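Local coordinates for DUF3201 domain-containing protein (Pyrococcus furiosus, PDB 1YB3), which is of unknown function but belongs to the DUF3201 family, forming a single chain in which helices pack against an antiparallel sheet, at residues E30-E35 with E157-I162; K37-E42 with F68-G73; L109-A114 with I145-D150; F117-Y122 with S140-I145. All blocks are in the same frame, centred on the assembly; numbering follows the deposited sequence. Where two conformers were deposited one is given.

How the contacts relate
The four contacts span the chain's seven-stranded antiparallel sheet and the helices on it. Contact 2 joins the outermost strand 40-47 to strand 65-71, contact 3 joins strands 144-150 and 108-112, and contact 4 lies by strand 120-123, outermost on the other side. Contacts 3 and 4 share Ile145, with centres about 8 Å apart. Contact 1 sets helix 11-35 beside helix 155-171; it touches contact 2, about 11 Å away between centres, where Leu32 meets Phe68 and Val41. Contacts 1 and 4, about 27 Å apart, flank the chain's centre. Contact 1 closes a loop holding the other three, with contact 4 nested in contact 3, so it brings the N-terminal helix beside the C-terminal one.

Contact 1. Residues E30-E35 with E157-I162; sequences EELKEE and EVKREI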
loop_
_atom_site.group_PDB
_atom_site.type_symbol
_atom_site.label_atom_id
_atom_site.label_comp_id
_atom_site.label_asym_id
_atom_site.label_seq_id
_atom_site.Cartn_x
_atom_site.Cartn_y
_atom_site.Cartn_z
ATOM N N GLU A 30 7.676 7.434 13.440
ATOM C CA GLU A 30 8.055 8.719 14.049
ATOM C C GLU A 30 8.461 9.739 12.978
ATOM O O GLU A 30 8.125 10.945 13.077
ATOM C CB GLU A 30 9.148 8.515 15.101
ATOM C CG GLU A 30 8.695 7.663 16.312
ATOM C CD GLU A 30 7.402 8.162 16.962
ATOM O OE1 GLU A 30 7.267 9.391 17.179
ATOM O OE2 GLU A 30 6.524 7.330 17.268
ATOM N N GLU A 31 9.127 9.257 11.935
ATOM C CA GLU A 31 9.569 10.121 10.837
ATOM C C GLU A 31 8.377 10.706 10.082
ATOM O O GLU A 31 8.318 11.922 9.846
ATOM C CB GLU A 31 10.507 9.380 9.880
ATOM C CG GLU A 31 11.891 9.113 10.494
ATOM C CD GLU A 31 12.711 8.092 9.735
ATOM O OE1 GLU A 31 12.185 7.448 8.800
ATOM O OE2 GLU A 31 13.900 7.927 10.093
ATOM N N LEU A 32 7.416 9.858 9.719
ATOM C CA LEU A 32 6.250 10.370 8.971
ATOM C C LEU A 32 5.309 11.205 9.850
ATOM O O LEU A 32 4.611 12.102 9.344
ATOM C CB LEU A 32 5.496 9.240 8.241
ATOM C CG LEU A 32 6.261 8.458 7.157
ATOM C CD1 LEU A 32 5.327 7.487 6.491
ATOM C CD2 LEU A 32 6.886 9.381 6.064
ATOM N N LYS A 33 5.304 10.937 11.156
ATOM C CA LYS A 33 4.547 11.739 12.107
ATOM C C LYS A 33 5.076 13.173 12.021
ATOM O O LYS A 33 4.300 14.132 11.926
ATOM C CB LYS A 33 4.703 11.194 13.529
ATOM C CG LYS A 33 4.206 12.115 14.639
ATOM C CD LYS A 33 2.698 12.201 14.707
ATOM C CE LYS A 33 2.266 12.826 16.039
ATOM N NZ LYS A 33 0.885 13.333 16.010
ATOM N N GLU A 34 6.402 13.305 12.015
ATOM C CA GLU A 34 7.041 14.623 11.901
ATOM C C GLU A 34 6.853 15.254 10.520
ATOM O O GLU A 34 6.564 16.446 10.410
ATOM C CB GLU A 34 8.531 14.522 12.256
ATOM C CG GLU A 34 8.784 14.208 13.735
ATOM C CD GLU A 34 10.201 13.710 14.020
ATOM O OE1 GLU A 34 11.052 13.751 13.099
ATOM O OE2 GLU A 34 10.463 13.273 15.174
ATOM N N GLU A 35 6.987 14.450 9.468
ATOM C CA GLU A 35 7.069 14.968 8.112
ATOM C C GLU A 35 5.714 15.223 7.426
ATOM O O GLU A 35 5.551 16.218 6.707
ATOM C CB GLU A 35 7.940 14.038 7.271
ATOM C CG GLU A 35 9.392 14.038 7.745
ATOM C CD GLU A 35 10.173 12.797 7.323
ATOM O OE1 GLU A 35 9.751 12.096 6.377
ATOM O OE2 GLU A 35 11.219 12.530 7.952
ATOM N N GLU A 157 12.952 5.519 -0.538
ATOM C CA GLU A 157 11.838 5.311 -1.461
ATOM C C GLU A 157 10.496 5.358 -0.766
ATOM O O GLU A 157 9.534 5.861 -1.323
ATOM C CB GLU A 157 12.009 4.014 -2.279
ATOM C CG GLU A 157 12.896 4.229 -3.512
ATOM C CD GLU A 157 13.185 2.956 -4.284
ATOM O OE1 GLU A 157 12.496 1.932 -4.037
ATOM O OE2 GLU A 157 14.100 2.974 -5.141
ATOM N N VAL A 158 10.390 4.842 0.460
ATOM C CA VAL A 158 9.073 4.978 1.104
ATOM C C VAL A 158 8.673 6.434 1.282
ATOM O O VAL A 158 7.533 6.819 0.969
ATOM C CB VAL A 158 8.942 4.172 2.411
ATOM C CG1 VAL A 158 7.455 4.107 2.851
ATOM C CG2 VAL A 158 9.410 2.821 2.173
ATOM N N LYS A 159 9.625 7.256 1.737
ATOM C CA LYS A 159 9.382 8.682 1.896
ATOM C C LYS A 159 9.055 9.343 0.552
ATOM O O LYS A 159 8.075 10.065 0.434
ATOM C CB LYS A 159 10.575 9.389 2.552
ATOM C CG LYS A 159 10.747 9.135 4.035
ATOM C CD LYS A 159 11.926 9.988 4.584
ATOM C CE LYS A 159 12.147 9.747 6.068
ATOM N NZ LYS A 159 13.363 10.450 6.581
ATOM N N ARG A 160 9.865 9.070 -0.474
ATOM C CA ARG A 160 9.637 9.717 -1.772
ATOM C C ARG A 160 8.353 9.277 -2.467
ATOM O O ARG A 160 7.638 10.094 -3.051
ATOM C CB ARG A 160 10.855 9.562 -2.683
ATOM C CG ARG A 160 10.677 10.277 -4.043
ATOM C CD ARG A 160 12.029 10.492 -4.764
ATOM N NE ARG A 160 12.808 9.253 -4.752
ATOM C CZ ARG A 160 12.627 8.246 -5.599
ATOM N NH1 ARG A 160 11.734 8.338 -6.576
ATOM N NH2 ARG A 160 13.349 7.143 -5.470
ATOM N N GLU A 161 8.048 7.978 -2.403
ATOM C CA GLU A 161 6.852 7.476 -3.071
ATOM C C GLU A 161 5.552 7.898 -2.386
ATOM O O GLU A 161 4.569 8.171 -3.069
ATOM C CB GLU A 161 6.932 5.954 -3.274
ATOM C CG GLU A 161 8.123 5.475 -4.124
ATOM C CD GLU A 161 8.253 6.180 -5.477
ATOM O OE1 GLU A 161 7.269 6.759 -5.961
ATOM O OE2 GLU A 161 9.358 6.115 -6.039
ATOM N N ILE A 162 5.541 7.942 -1.045
ATOM C CA ILE A 162 4.374 8.502 -0.340
ATOM C C ILE A 162 4.167 9.945 -0.780
ATOM O O ILE A 162 3.043 10.358 -1.058
ATOM C CB ILE A 162 4.503 8.431 1.200
ATOM C CG1 ILE A 162 4.412 6.988 1.655
ATOM C CG2 ILE A 162 3.439 9.325 1.869
ATOM C CD1 ILE A 162 4.771 6.746 3.142
#
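Lys159 spans an unusually wide gap between two helices to face the acids Glu31 and Glu35, which stand one turn apart on the neighbouring helix. The segment axes come no nearer than 11.8 Å, crossing at -35°, so the long lysine and glutamate chains suit their places. All three are extended beyond CG, and the lysine crosses each glutamate at about a right angle. Its NZ makes a salt bridge to Glu35 OE2 (3.3 Å) that includes a weak hydrogen bond, and a longer one to Glu31 OE1 (3.9 Å), while its CE methylene also rests near both carboxylates. With a methionine in its place, the two carboxylates would probably be left without their shared counter-charge. Deeper than these charges, toward the sheet, Leu32 and Ile162 meet tip to tip, their CD1 methyls tightly packed at 3.5 Å; branched apolar side chains fit this buried side. Ile162 also touches Phe85, and Leu32 touches Phe68, both on strands of the large sheet. Such is the layout of neighbouring helices packed on an antiparallel sheet, as in alpha+beta folds: apolar inward, a salt-bridge network outward.

Contact 2. Residues K37-E42 with F68-G73; sequences KGFTVE and FAVKPG
Thr40 and Lys71, with Glu42 and Ala69, supply the direct backbone bonds. Lys71 N donates to Thr40 O (2.9 Å), and Glu42 N to Ala69 O (2.8 Å, N-H...O angle 172°). Between them Val41 and Val70 form an antiparallel non-hydrogen-bonded pair. In the Thr40-Lys71 pair the return bond is replaced by a water, which accepts from Thr40 N and donates to Lys71 O. Apolar contacts follow. Val41 CG1, placed opposite its backbone N (chi1 178°), reaches CD1 of the Phe68 ring at 3.7 Å; beta-branched valines and a phenylalanine suit this buried side, where helix 11-35 covers Phe68. Phe39 CB rests on Val70 CG1 (3.9 Å), and its ring presents an edge to Lys71 O. On the more exposed face, Thr40 and Lys71 run side by side, Glu42 CG packs against the small Ala69 CB (3.8 Å), and Glu42, bent at chi2 (-70°), makes a long salt bridge from OE2 to Lys71 NZ (3.8 Å). The chemistry implies an outer strand held by few backbone bonds, apolar beside Val41, charged beside Glu42, with water completing the pairing.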
loop_
_atom_site.group_PDB
_atom_site.type_symbol
_atom_site.label_atom_id
_atom_site.label_comp_id
_atom_site.label_asym_id
_atom_site.label_seq_id
_atom_site.Cartn_x
_atom_site.Cartn_y
_atom_site.Cartn_z
ATOM N N LYS A 37 2.935 16.550 7.991
ATOM C CA LYS A 37 2.130 17.492 8.744
ATOM C C LYS A 37 0.845 17.753 7.956
ATOM O O LYS A 37 0.883 17.866 6.732
ATOM C CB LYS A 37 2.916 18.786 8.978
ATOM C CG LYS A 37 4.003 18.672 10.066
ATOM C CD LYS A 37 4.563 20.061 10.396
ATOM C CE LYS A 37 5.629 19.977 11.487
ATOM N NZ LYS A 37 6.755 19.111 11.036
ATOM N N GLY A 38 -0.288 17.809 8.666
ATOM C CA GLY A 38 -1.602 17.939 8.038
ATOM C C GLY A 38 -2.288 16.603 7.895
ATOM O O GLY A 38 -3.471 16.535 7.574
ATOM N N PHE A 39 -1.524 15.527 8.127
ATOM C CA PHE A 39 -2.100 14.183 8.146
ATOM C C PHE A 39 -2.036 13.603 9.551
ATOM O O PHE A 39 -1.031 13.755 10.246
ATOM C CB PHE A 39 -1.379 13.247 7.172
ATOM C CG PHE A 39 -1.525 13.634 5.729
ATOM C CD1 PHE A 39 -2.621 13.186 4.965
ATOM C CD2 PHE A 39 -0.549 14.409 5.114
ATOM C CE1 PHE A 39 -2.751 13.545 3.613
ATOM C CE2 PHE A 39 -0.668 14.778 3.762
ATOM C CZ PHE A 39 -1.777 14.337 3.004
ATOM N N THR A 40 -3.111 12.951 9.977
ATOM C CA THR A 40 -3.123 12.305 11.284
ATOM C C THR A 40 -2.440 10.944 11.192
ATOM O O THR A 40 -2.923 10.048 10.494
ATOM C CB THR A 40 -4.550 12.132 11.802
ATOM O OG1 THR A 40 -5.159 13.426 11.931
ATOM C CG2 THR A 40 -4.537 11.440 13.150
ATOM N N VAL A 41 -1.318 10.817 11.884
ATOM C CA VAL A 41 -0.487 9.593 11.788
ATOM C C VAL A 41 -0.627 8.854 13.109
ATOM O O VAL A 41 -0.222 9.361 14.152
ATOM C CB VAL A 41 0.987 9.913 11.502
ATOM C CG1 VAL A 41 1.819 8.629 11.466
ATOM C CG2 VAL A 41 1.145 10.641 10.156
ATOM N N GLU A 42 -1.200 7.659 13.057
ATOM C CA GLU A 42 -1.517 6.927 14.278
ATOM C C GLU A 42 -0.330 6.066 14.718
ATOM O O GLU A 42 0.693 6.027 14.048
ATOM C CB GLU A 42 -2.776 6.075 14.080
ATOM C CG GLU A 42 -4.024 6.869 13.658
ATOM C CD GLU A 42 -4.566 7.757 14.769
ATOM O OE1 GLU A 42 -4.106 7.640 15.927
ATOM O OE2 GLU A 42 -5.461 8.580 14.487
ATOM N N PHE A 68 0.855 1.264 10.540
ATOM C CA PHE A 68 0.245 2.422 11.219
ATOM C C PHE A 68 -0.632 3.188 10.240
ATOM O O PHE A 68 -0.276 3.319 9.068
ATOM C CB PHE A 68 1.288 3.342 11.884
ATOM C CG PHE A 68 2.335 3.896 10.951
ATOM C CD1 PHE A 68 2.158 5.160 10.344
ATOM C CD2 PHE A 68 3.512 3.179 10.679
ATOM C CE1 PHE A 68 3.144 5.689 9.500
ATOM C CE2 PHE A 68 4.486 3.699 9.845
ATOM C CZ PHE A 68 4.290 4.967 9.230
ATOM N N ALA A 69 -1.784 3.658 10.728
ATOM C CA ALA A 69 -2.727 4.447 9.923
ATOM C C ALA A 69 -2.209 5.854 9.632
ATOM O O ALA A 69 -1.551 6.494 10.484
ATOM C CB ALA A 69 -4.059 4.560 10.681
ATOM N N VAL A 70 -2.519 6.318 8.423
ATOM C CA VAL A 70 -2.338 7.713 8.007
ATOM C C VAL A 70 -3.698 8.142 7.452
ATOM O O VAL A 70 -4.116 7.673 6.417
ATOM C CB VAL A 70 -1.256 7.875 6.917
ATOM C CG1 VAL A 70 -1.077 9.377 6.552
ATOM C CG2 VAL A 70 0.094 7.253 7.338
ATOM N N LYS A 71 -4.401 8.997 8.183
ATOM C CA LYS A 71 -5.764 9.380 7.798
ATOM C C LYS A 71 -5.709 10.455 6.712
ATOM O O LYS A 71 -4.816 11.290 6.729
ATOM C CB LYS A 71 -6.522 9.893 9.004
ATOM C CG LYS A 71 -6.579 8.889 10.156
ATOM C CD LYS A 71 -7.583 9.346 11.195
ATOM C CE LYS A 71 -7.757 8.286 12.255
ATOM N NZ LYS A 71 -8.969 8.590 13.072
ATOM N N PRO A 72 -6.658 10.436 5.759
ATOM C CA PRO A 72 -7.777 9.519 5.631
ATOM C C PRO A 72 -7.448 8.322 4.739
ATOM O O PRO A 72 -6.938 8.482 3.617
ATOM C CB PRO A 72 -8.856 10.399 4.979
ATOM C CG PRO A 72 -8.066 11.332 4.083
ATOM C CD PRO A 72 -6.677 11.461 4.691
ATOM N N GLY A 73 -7.735 7.120 5.246
ATOM C CA GLY A 73 -7.763 5.931 4.388
ATOM C C GLY A 73 -6.420 5.307 4.070
ATOM O O GLY A 73 -6.328 4.394 3.230
HETATM O O HOH W 1 -5.531 13.529 8.213
#

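Contact 3. Residues L109-A114 with I145-D150; sequences LFIYGA and INFEVD
Tyr112 OH donates to Glu148 OE1 in the shortest hydrogen bond of this contact, 2.7 Å, meeting the oxygen nearly along its C-O axis. The ring and carboxylate planes stand 80° apart, and Glu148 lies at the ring's edge. Tyr112 CG sits between its backbone N and carbonyl carbon (chi1 54°), which swings the ring across the neighbouring strand. There Asn146 CB lies 3.5 Å above one ring face, offset toward the rim, in a CH-pi contact, while its ND2 makes a weak bond to Gly113 O (3.0 Å). Asparagine thus serves both the ring and the backbone where the strand ends. Strands 108-112 and 144-150 pair antiparallel within the large sheet, with Phe110 opposite Glu148 and Tyr112 opposite Asn146 as hydrogen-bonded pairs. Glu148 N meets Phe110 O at 2.9 Å with a nearly straight N-H...O angle of 176°, and Asn146 N meets Tyr112 O at 2.8 Å. The sheet face bearing Leu109, Ile111, Phe147 and Val149 is purely apolar, as suits a surface covered by helix 96-105. Here Ile111 CG2 sits over the Phe147 ring, 4.2 Å from its centroid, and also packs against Ile145 CG2 (3.5 Å). Phe98 joins Phe147 edge-to-face. On the face with Tyr112, the Phe110 ring crosses the Asp150 side chain at about a right angle and also meets the rings of Phe124 and Trp58.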
loop_
_atom_site.group_PDB
_atom_site.type_symbol
_atom_site.label_atom_id
_atom_site.label_comp_id
_atom_site.label_asym_id
_atom_site.label_seq_id
_atom_site.Cartn_x
_atom_site.Cartn_y
_atom_site.Cartn_z
ATOM N N LEU A 109 2.867 -1.860 -7.864
ATOM C CA LEU A 109 1.518 -1.407 -7.549
ATOM C C LEU A 109 0.493 -2.521 -7.626
ATOM O O LEU A 109 0.502 -3.334 -8.557
ATOM C CB LEU A 109 1.115 -0.305 -8.545
ATOM C CG LEU A 109 -0.313 0.233 -8.509
ATOM C CD1 LEU A 109 -0.519 1.070 -7.253
ATOM C CD2 LEU A 109 -0.568 1.062 -9.762
ATOM N N PHE A 110 -0.408 -2.514 -6.656
ATOM C CA PHE A 110 -1.603 -3.360 -6.657
ATOM C C PHE A 110 -2.822 -2.465 -6.458
ATOM O O PHE A 110 -2.800 -1.533 -5.650
ATOM C CB PHE A 110 -1.559 -4.383 -5.502
ATOM C CG PHE A 110 -0.388 -5.342 -5.560
ATOM C CD1 PHE A 110 -0.552 -6.620 -6.083
ATOM C CD2 PHE A 110 0.868 -4.971 -5.085
ATOM C CE1 PHE A 110 0.543 -7.527 -6.126
ATOM C CE2 PHE A 110 1.956 -5.847 -5.119
ATOM C CZ PHE A 110 1.790 -7.138 -5.653
ATOM N N ILE A 111 -3.906 -2.768 -7.170
ATOM C CA ILE A 111 -5.165 -2.064 -6.944
ATOM C C ILE A 111 -6.216 -3.139 -6.703
ATOM O O ILE A 111 -6.366 -4.040 -7.532
ATOM C CB ILE A 111 -5.588 -1.233 -8.167
ATOM C CG1 ILE A 111 -4.452 -0.290 -8.599
ATOM C CG2 ILE A 111 -6.873 -0.449 -7.884
ATOM C CD1 ILE A 111 -4.721 0.422 -9.950
ATOM N N TYR A 112 -6.897 -3.040 -5.574
ATOM C CA TYR A 112 -7.786 -4.124 -5.116
ATOM C C TYR A 112 -8.935 -3.603 -4.286
ATOM O O TYR A 112 -8.864 -2.508 -3.760
ATOM C CB TYR A 112 -6.985 -5.199 -4.353
ATOM C CG TYR A 112 -6.133 -4.730 -3.182
ATOM C CD1 TYR A 112 -6.688 -4.515 -1.916
ATOM C CD2 TYR A 112 -4.753 -4.531 -3.344
ATOM C CE1 TYR A 112 -5.880 -4.097 -0.821
ATOM C CE2 TYR A 112 -3.942 -4.124 -2.272
ATOM C CZ TYR A 112 -4.510 -3.903 -1.016
ATOM O OH TYR A 112 -3.717 -3.504 0.051
ATOM N N GLY A 113 -10.013 -4.388 -4.184
ATOM C CA GLY A 113 -11.150 -4.032 -3.332
ATOM C C GLY A 113 -10.931 -4.400 -1.875
ATOM O O GLY A 113 -9.826 -4.252 -1.349
ATOM N N ALA A 114 -11.986 -4.900 -1.223
ATOM C CA ALA A 114 -11.933 -5.219 0.211
ATOM C C ALA A 114 -10.848 -6.233 0.590
ATOM O O ALA A 114 -10.210 -6.087 1.626
ATOM C CB ALA A 114 -13.294 -5.692 0.715
ATOM N N ILE A 145 -11.756 1.381 -2.982
ATOM C CA ILE A 145 -10.700 0.856 -3.843
ATOM C C ILE A 145 -9.357 1.222 -3.226
ATOM O O ILE A 145 -9.117 2.393 -2.931
ATOM C CB ILE A 145 -10.766 1.435 -5.289
ATOM C CG1 ILE A 145 -12.197 1.349 -5.886
ATOM C CG2 ILE A 145 -9.689 0.811 -6.205
ATOM C CD1 ILE A 145 -12.851 -0.067 -5.859
ATOM N N ASN A 146 -8.504 0.215 -3.041
ATOM C CA ASN A 146 -7.192 0.378 -2.425
ATOM C C ASN A 146 -6.092 0.407 -3.463
ATOM O O ASN A 146 -6.100 -0.380 -4.430
ATOM C CB ASN A 146 -6.902 -0.771 -1.461
ATOM C CG ASN A 146 -7.824 -0.783 -0.280
ATOM O OD1 ASN A 146 -7.569 -0.136 0.722
ATOM N ND2 ASN A 146 -8.908 -1.550 -0.381
ATOM N N PHE A 147 -5.114 1.305 -3.252
ATOM C CA PHE A 147 -3.953 1.452 -4.118
ATOM C C PHE A 147 -2.747 1.234 -3.226
ATOM O O PHE A 147 -2.500 2.040 -2.335
ATOM C CB PHE A 147 -3.915 2.877 -4.692
ATOM C CG PHE A 147 -5.107 3.189 -5.554
ATOM C CD1 PHE A 147 -5.026 3.076 -6.946
ATOM C CD2 PHE A 147 -6.343 3.517 -4.956
ATOM C CE1 PHE A 147 -6.162 3.317 -7.752
ATOM C CE2 PHE A 147 -7.475 3.749 -5.734
ATOM C CZ PHE A 147 -7.384 3.649 -7.144
ATOM N N GLU A 148 -2.054 0.112 -3.424
ATOM C CA GLU A 148 -0.907 -0.280 -2.595
ATOM C C GLU A 148 0.387 -0.239 -3.411
ATOM O O GLU A 148 0.445 -0.766 -4.521
ATOM C CB GLU A 148 -1.088 -1.703 -1.989
ATOM C CG GLU A 148 0.183 -2.208 -1.320
ATOM C CD GLU A 148 0.041 -3.582 -0.638
ATOM O OE1 GLU A 148 -1.103 -3.952 -0.288
ATOM O OE2 GLU A 148 1.066 -4.270 -0.441
ATOM N N VAL A 149 1.416 0.404 -2.859
ATOM C CA VAL A 149 2.734 0.414 -3.477
ATOM C C VAL A 149 3.715 -0.293 -2.528
ATOM O O VAL A 149 3.765 0.041 -1.334
ATOM C CB VAL A 149 3.180 1.870 -3.769
ATOM C CG1 VAL A 149 4.566 1.886 -4.386
ATOM C CG2 VAL A 149 2.104 2.591 -4.676
ATOM N N ASP A 150 4.462 -1.265 -3.065
ATOM C CA ASP A 150 5.455 -2.047 -2.297
ATOM C C ASP A 150 6.880 -1.602 -2.654
ATOM O O ASP A 150 7.166 -1.293 -3.824
ATOM C CB ASP A 150 5.309 -3.546 -2.576
ATOM C CG ASP A 150 3.984 -4.122 -2.071
ATOM O OD1 ASP A 150 3.255 -3.405 -1.360
ATOM O OD2 ASP A 150 3.690 -5.299 -2.391
#

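Contact 4. Residues F117-Y122 with S140-I145; sequences FLEDFY and SDEEMI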
loop_
_atom_site.group_PDB
_atom_site.type_symbol
_atom_site.label_atom_id
_atom_site.label_comp_id
_atom_site.label_asym_id
_atom_site.label_seq_id
_atom_site.Cartn_x
_atom_site.Cartn_y
_atom_site.Cartn_z
ATOM N N PHE A 117 -6.351 -10.596 -1.829
ATOM C CA PHE A 117 -6.183 -11.913 -2.436
ATOM C C PHE A 117 -7.352 -12.271 -3.376
ATOM O O PHE A 117 -7.213 -13.140 -4.247
ATOM C CB PHE A 117 -5.999 -12.982 -1.355
ATOM C CG PHE A 117 -7.241 -13.270 -0.569
ATOM C CD1 PHE A 117 -8.110 -14.297 -0.968
ATOM C CD2 PHE A 117 -7.562 -12.526 0.557
ATOM C CE1 PHE A 117 -9.262 -14.566 -0.255
ATOM C CE2 PHE A 117 -8.720 -12.786 1.282
ATOM C CZ PHE A 117 -9.574 -13.818 0.868
ATOM N N LEU A 118 -8.485 -11.593 -3.196
ATOM C CA LEU A 118 -9.714 -11.931 -3.914
ATOM C C LEU A 118 -10.103 -10.920 -4.990
ATOM O O LEU A 118 -10.397 -11.303 -6.105
ATOM C CB LEU A 118 -10.876 -12.108 -2.936
ATOM C CG LEU A 118 -12.164 -12.745 -3.492
ATOM C CD1 LEU A 118 -11.897 -14.181 -3.968
ATOM C CD2 LEU A 118 -13.271 -12.703 -2.450
ATOM N N GLU A 119 -10.114 -9.632 -4.648
ATOM C CA GLU A 119 -10.631 -8.626 -5.555
ATOM C C GLU A 119 -9.519 -7.785 -6.149
ATOM O O GLU A 119 -9.415 -6.595 -5.845
ATOM C CB GLU A 119 -11.638 -7.718 -4.836
ATOM C CG GLU A 119 -12.976 -8.363 -4.484
ATOM C CD GLU A 119 -13.189 -8.578 -3.000
ATOM O OE1 GLU A 119 -12.615 -7.840 -2.171
ATOM O OE2 GLU A 119 -13.977 -9.474 -2.648
ATOM N N ASP A 120 -8.696 -8.398 -6.996
ATOM C CA ASP A 120 -7.592 -7.684 -7.632
ATOM C C ASP A 120 -7.971 -7.040 -8.967
ATOM O O ASP A 120 -8.275 -7.726 -9.949
ATOM C CB ASP A 120 -6.346 -8.559 -7.741
ATOM C CG ASP A 120 -5.110 -7.756 -8.077
ATOM O OD1 ASP A 120 -4.603 -7.010 -7.193
ATOM O OD2 ASP A 120 -4.655 -7.874 -9.234
ATOM N N PHE A 121 -7.922 -5.713 -9.001
ATOM C CA PHE A 121 -8.182 -4.960 -10.223
ATOM C C PHE A 121 -6.934 -4.809 -11.098
ATOM O O PHE A 121 -7.025 -4.833 -12.336
ATOM C CB PHE A 121 -8.763 -3.581 -9.889
ATOM C CG PHE A 121 -10.078 -3.631 -9.177
ATOM C CD1 PHE A 121 -11.244 -4.028 -9.848
ATOM C CD2 PHE A 121 -10.166 -3.276 -7.827
ATOM C CE1 PHE A 121 -12.467 -4.069 -9.175
ATOM C CE2 PHE A 121 -11.389 -3.318 -7.151
ATOM C CZ PHE A 121 -12.540 -3.702 -7.832
ATOM N N TYR A 122 -5.779 -4.647 -10.445
ATOM C CA TYR A 122 -4.495 -4.507 -11.121
ATOM C C TYR A 122 -3.432 -5.160 -10.252
ATOM O O TYR A 122 -3.409 -4.966 -9.027
ATOM C CB TYR A 122 -4.163 -3.022 -11.344
ATOM C CG TYR A 122 -2.807 -2.749 -11.970
ATOM C CD1 TYR A 122 -2.649 -2.701 -13.366
ATOM C CD2 TYR A 122 -1.686 -2.510 -11.166
ATOM C CE1 TYR A 122 -1.393 -2.442 -13.935
ATOM C CE2 TYR A 122 -0.441 -2.259 -11.716
ATOM C CZ TYR A 122 -0.293 -2.212 -13.100
ATOM O OH TYR A 122 0.953 -1.944 -13.628
ATOM N N SER A 140 -17.778 -3.811 -10.778
ATOM C CA SER A 140 -17.593 -4.567 -9.536
ATOM C C SER A 140 -18.647 -4.236 -8.480
ATOM O O SER A 140 -19.473 -3.340 -8.672
ATOM C CB SER A 140 -16.201 -4.291 -8.959
ATOM O OG SER A 140 -16.174 -3.008 -8.345
ATOM N N ASP A 141 -18.598 -4.966 -7.367
ATOM C CA ASP A 141 -19.455 -4.722 -6.207
ATOM C C ASP A 141 -18.665 -4.051 -5.064
ATOM O O ASP A 141 -19.066 -4.114 -3.898
ATOM C CB ASP A 141 -20.044 -6.058 -5.713
ATOM C CG ASP A 141 -18.966 -7.037 -5.264
ATOM O OD1 ASP A 141 -17.929 -7.139 -5.963
ATOM O OD2 ASP A 141 -19.151 -7.705 -4.212
ATOM N N GLU A 142 -17.547 -3.407 -5.402
ATOM C CA GLU A 142 -16.638 -2.873 -4.379
ATOM C C GLU A 142 -16.767 -1.348 -4.250
ATOM O O GLU A 142 -16.662 -0.627 -5.244
ATOM C CB GLU A 142 -15.189 -3.291 -4.677
ATOM C CG GLU A 142 -14.922 -4.821 -4.670
ATOM C CD GLU A 142 -15.010 -5.462 -3.293
ATOM O OE1 GLU A 142 -14.530 -4.871 -2.306
ATOM O OE2 GLU A 142 -15.557 -6.581 -3.189
ATOM N N GLU A 143 -17.018 -0.872 -3.030
ATOM C CA GLU A 143 -17.181 0.562 -2.769
ATOM C C GLU A 143 -15.845 1.284 -2.514
ATOM O O GLU A 143 -15.651 2.402 -2.988
ATOM C CB GLU A 143 -18.152 0.789 -1.604
ATOM C CG GLU A 143 -18.191 2.213 -1.017
ATOM C CD GLU A 143 -18.545 3.304 -2.033
ATOM O OE1 GLU A 143 -19.044 2.990 -3.145
ATOM O OE2 GLU A 143 -18.321 4.489 -1.704
HETATM N N MSE A 144 -14.952 0.645 -1.764
HETATM C CA MSE A 144 -13.637 1.238 -1.437
HETATM C C MSE A 144 -12.568 0.573 -2.299
HETATM O O MSE A 144 -12.490 -0.665 -2.356
HETATM C CB MSE A 144 -13.313 1.041 0.052
HETATM C CG MSE A 144 -14.326 1.671 1.012
HETATM SE SE MSE A 144 -14.394 3.619 0.818
HETATM C CE MSE A 144 -12.523 3.976 1.102
ATOM N N ILE A 145 -11.756 1.381 -2.982
ATOM C CA ILE A 145 -10.700 0.856 -3.843
ATOM C C ILE A 145 -9.357 1.222 -3.226
ATOM O O ILE A 145 -9.117 2.393 -2.931
ATOM C CB ILE A 145 -10.766 1.435 -5.289
ATOM C CG1 ILE A 145 -12.197 1.349 -5.886
ATOM C CG2 ILE A 145 -9.689 0.811 -6.205
ATOM C CD1 ILE A 145 -12.851 -0.067 -5.859
#
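At a classic beta bulge, where Phe121 and Tyr122 both face Ile111, the Phe121 ring meets Ser140, Glu142 and Ile145. Its CE2 touches Ile145 CD1 at 3.8 Å, and Ser140 CB lies in plane at the ring's edge, 3.7 Å from CE1. Val133 and Ile137 of helix 130-138 also touch this ring, so a large aromatic suits the buried corner. Alongside, the carboxylates of Glu119 and Glu142 stack, their planes only 17° apart, with Glu142 OE2 3.1 Å from Glu119 CD. Both chains bend at chi2 (-69° in Glu142), which brings their flat ends together. No hydrogen bond joins them; instead Glu119 OE1 accepts from Glu115 N and Glu142 OE1 from Ala114 N, so two successive backbone amides probably offset the like charges. The closeness could still favour a proton on one acid. Replacing Glu119 by alanine would probably leave Glu115 N without its acceptor and open a gap over the Glu142 carboxylate. Ser140 OG, held between its backbone N and carbonyl carbon (chi1 76°), accepts from Glu142 N at 3.3 Å and also bonds to Ile137 O. The OG-to-Glu142 N bond makes an ST turn in the connection between helix 130-138 and strand 144-150.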